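Side-chain contacts in peptidoglycan-N-acetylmuramic acid deacetylase PdaC (Bacillus subtilis subsp. subtilis str. 168, PDB 6H8N), which removes acetyl groups from N-acetylmuramic acid residues of peptidoglycan, a modification that confers lysozyme resistance, and also deacylates chitin oligomers: residues D30-K33 against H38-F41; I156-I161 against D167-I172. The protein carries 1 engineered substitution. All blocks are in the same frame, centred on the assembly; numbering follows the deposited sequence. Where two conformers were deposited one is given.

Contact 1. Residues D30-K33 against H38-F41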
loop_
_atom_site.group_PDB
_atom_site.type_symbol
_atom_site.label_atom_id
_atom_site.label_comp_id
_atom_site.label_asym_id
_atom_site.label_seq_id
_atom_site.Cartn_x
_atom_site.Cartn_y
_atom_site.Cartn_z
ATOM N N ASP A 30 -6.453 -13.462 0.757
ATOM C CA ASP A 30 -7.691 -14.232 0.897
ATOM C C ASP A 30 -8.818 -13.355 1.422
ATOM O O ASP A 30 -9.949 -13.431 0.930
ATOM C CB ASP A 30 -7.504 -15.406 1.859
ATOM C CG ASP A 30 -6.674 -16.544 1.296
ATOM O OD1 ASP A 30 -6.372 -16.582 0.093
ATOM O OD2 ASP A 30 -6.343 -17.443 2.108
ATOM N N SER A 31 -8.535 -12.549 2.446
ATOM C CA SER A 31 -9.551 -11.677 3.030
ATOM C C SER A 31 -10.045 -10.670 2.002
ATOM O O SER A 31 -11.245 -10.416 1.886
ATOM C CB SER A 31 -8.979 -10.926 4.236
ATOM O OG SER A 31 -8.533 -11.773 5.272
ATOM N N LEU A 32 -9.120 -10.040 1.273
ATOM C CA LEU A 32 -9.516 -9.080 0.253
ATOM C C LEU A 32 -10.401 -9.736 -0.793
ATOM O O LEU A 32 -11.427 -9.175 -1.190
ATOM C CB LEU A 32 -8.276 -8.468 -0.405
ATOM C CG LEU A 32 -7.451 -7.548 0.489
ATOM C CD1 LEU A 32 -6.069 -7.303 -0.124
ATOM C CD2 LEU A 32 -8.181 -6.222 0.719
ATOM N N LYS A 33 -10.024 -10.932 -1.245
ATOM C CA LYS A 33 -10.811 -11.618 -2.254
ATOM C C LYS A 33 -12.198 -11.964 -1.724
ATOM O O LYS A 33 -13.200 -11.762 -2.424
ATOM C CB LYS A 33 -10.049 -12.860 -2.722
ATOM C CG LYS A 33 -10.781 -13.677 -3.766
ATOM C CD LYS A 33 -9.829 -14.631 -4.499
ATOM C CE LYS A 33 -9.026 -15.523 -3.575
ATOM N NZ LYS A 33 -8.092 -16.433 -4.348
ATOM N N HIS A 38 -9.776 -4.477 -2.759
ATOM C CA HIS A 38 -8.396 -4.472 -3.229
ATOM C C HIS A 38 -7.554 -3.647 -2.281
ATOM O O HIS A 38 -8.077 -2.905 -1.441
ATOM C CB HIS A 38 -8.279 -3.932 -4.659
ATOM C CG HIS A 38 -8.917 -4.825 -5.670
ATOM N ND1 HIS A 38 -9.920 -4.398 -6.510
ATOM C CD2 HIS A 38 -8.724 -6.134 -5.947
ATOM C CE1 HIS A 38 -10.299 -5.403 -7.282
ATOM N NE2 HIS A 38 -9.603 -6.475 -6.946
ATOM N N ALA A 39 -6.234 -3.786 -2.410
ATOM C CA ALA A 39 -5.292 -3.044 -1.588
ATOM C C ALA A 39 -4.028 -2.785 -2.394
ATOM O O ALA A 39 -3.917 -3.150 -3.571
ATOM C CB ALA A 39 -4.984 -3.799 -0.297
ATOM N N THR A 40 -3.075 -2.124 -1.745
ATOM C CA THR A 40 -1.808 -1.780 -2.362
ATOM C C THR A 40 -0.700 -2.328 -1.480
ATOM O O THR A 40 -0.700 -2.077 -0.268
ATOM C CB THR A 40 -1.649 -0.257 -2.485
ATOM O OG1 THR A 40 -2.813 0.278 -3.125
ATOM C CG2 THR A 40 -0.434 0.088 -3.328
ATOM N N PHE A 41 0.214 -3.096 -2.066
ATOM C CA PHE A 41 1.290 -3.774 -1.351
ATOM C C PHE A 41 2.601 -3.112 -1.734
ATOM O O PHE A 41 2.981 -3.127 -2.913
ATOM C CB PHE A 41 1.302 -5.260 -1.710
ATOM C CG PHE A 41 0.098 -5.996 -1.215
ATOM C CD1 PHE A 41 -1.086 -5.988 -1.926
ATOM C CD2 PHE A 41 0.135 -6.669 0.008
ATOM C CE1 PHE A 41 -2.222 -6.646 -1.427
ATOM C CE2 PHE A 41 -0.989 -7.310 0.508
ATOM C CZ PHE A 41 -2.161 -7.313 -0.220
#

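Contact 2. Residues I156-I161 against D167-I172. With PO4 (phosphate ion), chain D.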
loop_
_atom_site.group_PDB
_atom_site.type_symbol
_atom_site.label_atom_id
_atom_site.label_comp_id
_atom_site.label_asym_id
_atom_site.label_seq_id
_atom_site.Cartn_x
_atom_site.Cartn_y
_atom_site.Cartn_z
ATOM N N ILE A 156 -4.428 3.775 5.053
ATOM C CA ILE A 156 -4.052 3.048 6.264
ATOM C C ILE A 156 -2.774 2.276 5.993
ATOM O O ILE A 156 -2.639 1.643 4.940
ATOM C CB ILE A 156 -5.173 2.076 6.682
ATOM C CG1 ILE A 156 -6.453 2.843 7.028
ATOM C CG2 ILE A 156 -4.739 1.226 7.859
ATOM C CD1 ILE A 156 -7.707 1.991 7.037
ATOM N N LEU A 157 -1.851 2.281 6.959
ATOM C CA LEU A 157 -0.615 1.492 6.907
ATOM C C LEU A 157 -0.685 0.301 7.850
ATOM O O LEU A 157 -0.830 0.474 9.065
ATOM C CB LEU A 157 0.577 2.367 7.282
ATOM C CG LEU A 157 1.919 1.672 7.536
ATOM C CD1 LEU A 157 2.365 0.920 6.288
ATOM C CD2 LEU A 157 2.967 2.674 8.003
ATOM N N ILE A 158 -0.535 -0.903 7.301
ATOM C CA ILE A 158 -0.344 -2.136 8.059
ATOM C C ILE A 158 0.908 -2.806 7.505
ATOM O O ILE A 158 1.216 -2.676 6.313
ATOM C CB ILE A 158 -1.584 -3.049 7.886
ATOM C CG1 ILE A 158 -2.818 -2.364 8.488
ATOM C CG2 ILE A 158 -1.354 -4.440 8.478
ATOM C CD1 ILE A 158 -4.129 -3.027 8.184
ATOM N N HIS A 159 1.656 -3.507 8.350
ATOM C CA HIS A 159 2.851 -4.217 7.892
ATOM C C HIS A 159 2.518 -5.698 7.769
ATOM O O HIS A 159 2.256 -6.357 8.777
ATOM C CB HIS A 159 4.011 -3.944 8.852
ATOM C CG HIS A 159 4.324 -2.482 8.968
ATOM N ND1 HIS A 159 3.674 -1.641 9.851
ATOM C CD2 HIS A 159 5.159 -1.684 8.254
ATOM C CE1 HIS A 159 4.117 -0.404 9.696
ATOM N NE2 HIS A 159 5.017 -0.405 8.730
ATOM N N ASP A 160 2.515 -6.238 6.540
ATOM C CA ASP A 160 1.961 -7.581 6.280
ATOM C C ASP A 160 2.961 -8.693 6.521
ATOM O O ASP A 160 2.995 -9.661 5.756
ATOM C CB ASP A 160 1.317 -7.713 4.885
ATOM C CG ASP A 160 2.287 -7.489 3.729
ATOM O OD1 ASP A 160 3.005 -6.479 3.749
ATOM O OD2 ASP A 160 2.279 -8.324 2.770
ATOM N N ILE A 161 3.758 -8.594 7.581
ATOM C CA ILE A 161 4.745 -9.603 7.937
ATOM C C ILE A 161 4.506 -10.204 9.316
ATOM O O ILE A 161 5.282 -11.063 9.744
ATOM C CB ILE A 161 6.174 -9.036 7.823
ATOM C CG1 ILE A 161 6.362 -7.819 8.725
ATOM C CG2 ILE A 161 6.454 -8.682 6.366
ATOM C CD1 ILE A 161 7.818 -7.409 8.879
ATOM N N ASP A 167 -4.150 -11.054 11.006
ATOM C CA ASP A 167 -5.421 -11.274 11.696
ATOM C C ASP A 167 -6.197 -9.974 11.854
ATOM O O ASP A 167 -7.405 -9.925 11.601
ATOM C CB ASP A 167 -5.185 -11.939 13.056
ATOM C CG ASP A 167 -4.721 -13.379 12.931
ATOM O OD1 ASP A 167 -4.928 -14.012 11.875
ATOM O OD2 ASP A 167 -4.150 -13.893 13.920
ATOM N N ALA A 168 -5.518 -8.904 12.262
ATOM C CA ALA A 168 -6.169 -7.605 12.358
ATOM C C ALA A 168 -6.705 -7.159 11.007
ATOM O O ALA A 168 -7.818 -6.628 10.921
ATOM C CB ALA A 168 -5.204 -6.566 12.929
ATOM N N ALA A 169 -5.914 -7.348 9.946
ATOM C CA ALA A 169 -6.342 -6.916 8.620
ATOM C C ALA A 169 -7.622 -7.615 8.193
ATOM O O ALA A 169 -8.481 -6.995 7.560
ATOM C CB ALA A 169 -5.235 -7.166 7.595
ATOM N N ASP A 170 -7.769 -8.906 8.495
ATOM C CA ASP A 170 -9.020 -9.581 8.145
ATOM C C ASP A 170 -10.213 -8.903 8.794
ATOM O O ASP A 170 -11.235 -8.664 8.138
ATOM C CB ASP A 170 -8.978 -11.051 8.548
ATOM C CG ASP A 170 -10.273 -11.776 8.194
ATOM O OD1 ASP A 170 -10.490 -12.086 7.010
ATOM O OD2 ASP A 170 -11.111 -12.006 9.103
ATOM N N GLU A 171 -10.114 -8.612 10.093
ATOM C CA GLU A 171 -11.210 -7.977 10.807
ATOM C C GLU A 171 -11.454 -6.561 10.298
ATOM O O GLU A 171 -12.609 -6.137 10.163
ATOM C CB GLU A 171 -10.925 -7.999 12.313
ATOM C CG GLU A 171 -12.004 -7.342 13.130
ATOM C CD GLU A 171 -11.926 -7.612 14.606
ATOM O OE1 GLU A 171 -11.115 -8.445 15.031
ATOM O OE2 GLU A 171 -12.692 -6.953 15.329
ATOM N N ILE A 172 -10.385 -5.813 10.003
ATOM C CA ILE A 172 -10.526 -4.462 9.457
ATOM C C ILE A 172 -11.225 -4.503 8.107
ATOM O O ILE A 172 -12.115 -3.700 7.825
ATOM C CB ILE A 172 -9.148 -3.782 9.386
ATOM C CG1 ILE A 172 -8.644 -3.449 10.800
ATOM C CG2 ILE A 172 -9.176 -2.554 8.482
ATOM C CD1 ILE A 172 -7.161 -3.268 10.853
HETATM P P PO4 D . 7.818 1.191 7.559
HETATM O O1 PO4 D . 8.550 1.229 8.928
HETATM O O2 PO4 D . 6.406 1.702 7.786
HETATM O O3 PO4 D . 7.715 -0.247 7.170
HETATM O O4 PO4 D . 8.610 1.977 6.562
#

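Contact 1. Residues D30-K33 against H38-F41
Leu32 carries the whole contact from the helix side, pushing its two methyls between the backbone of His38, the methyl of Ala39 and the rim of the Phe41 ring. Leu32 CB already heads toward 38-41 but stays 4.9 Å from His38 CA. The first torsion sets CG beside the backbone N and opposite the carbonyl carbon (chi1 -69°), and Leu32 CG comes to 4.6 Å from Ala39 CB. From this fork the branches part. Leu32 CD1 goes deeper, to 3.7 Å from Ala39 CB and 3.9 Å from Phe41 CZ. Leu32 CD2 turns back over the start of 38-41 and lies 4.0 Å from His38 O, a contact with the backbone; the CB of His38 leaves on the far side from the helix. Ala39 CB is thus straddled, with Leu32 CD2 also only 4.1 Å from it.

Phe41 arrives from the opposite direction and offers its ring edge: CZ and CE1 face Leu32 CD1, and the methyl sits near the ring plane, not over a face. The phenyl also meets the ring of Phe16, their planes about 20° apart, and touches Thr25, Ile28 and Leu29 of helix 22-35, the helix that carries Leu32. Ile173 of helix 163-178 packs on Leu32 as well. The segments meet by van der Waals contact, without a hydrogen bond between them; Ala39 N is taken by Asn63 OD1, while Asp30 forms a salt bridge with Arg57 and Lys33 one with Glu61.

The arrangement is that of a beta-alpha-beta unit, in which helix 22-35 connects the neighbouring parallel strands 11-17 and 40-43 and lays a leucine over the sheet. It belongs to the NodB homology domain of the polysaccharide deacetylases.

Contact 2. Residues I156-I161 against D167-I172
Ile158 and Ile172 meet tip to tip, and their terminal methyls carry most of the contact between 156-161 and 167-172. This is a strand-to-helix step of the NodB homology fold: strand 155-159 runs into helix 163-178, which packs back across the sheet. Backbones stay well apart, Ile158 CA and Ala169 CA being 7.7 Å from each other, and the isoleucines bridge the gap. In both, CG1 lies trans to the carbonyl carbon, and a nearly straight chi2 (170° in Ile158, 159° in Ile172) sends CD1 outward, bringing Ile158 CD1 to 4.0 Å from Ile172 CD1. Ala169, one turn earlier, adds its methyl, with Ala169 CB at 4.3 Å from Ile158 CD1. The contact is buried and wholly apolar; Ile28 of helix 22-35 packs on Ala169, and Ile142 and Val143 of helix 139-149 pack on Ala168.

Alternation along the strand turns Leu157 and His159 to the other side, toward the catalytic pocket. By similarity His159 is the proton donor of the enzyme. A hydrogen bond between His159 ND1 and Asp133 OD1, with the NE2 bond to phosphate, would hold the ring's rotation; Asp133 probably raises the pKa of this histidine, as in relatives. Ile158 also touches Asp133, so the same strand residue packs against helix and second shell. Leu157 CD1 lies 3.8 Å above one face of the His159 imidazole, displaced from the ring centre. A phosphate, probably a crystallisation component, occupies the pocket and is also bound by Tyr109 N. It meets the edge of the imidazole in the ring plane, where His159 NE2 donates an almost straight hydrogen bond to phosphate O2, 2.7 Å long at an angle of 177°.

Overall arrangement
From the N terminus, strand 11-17 leads into helix 22-35, and contact 1 closes the short turn between that helix and strand 40-43. More than a hundred residues later, contact 2 closes the short connection from strand 155-159 through the first turn of helix 163-178. The two loops follow in series, neither nesting nor crossing. In space they are neighbours, about 10 Å between centres, because strands 40-43 and 155-159 both pair in parallel with strand 11-17. The helices join directly through a probable hydrogen bond between Ser31 OG and Asp170 OD1, 2.6 Å, while Asp160 packs beside the Phe41 ring. Together they tie two helices to one parallel sheet.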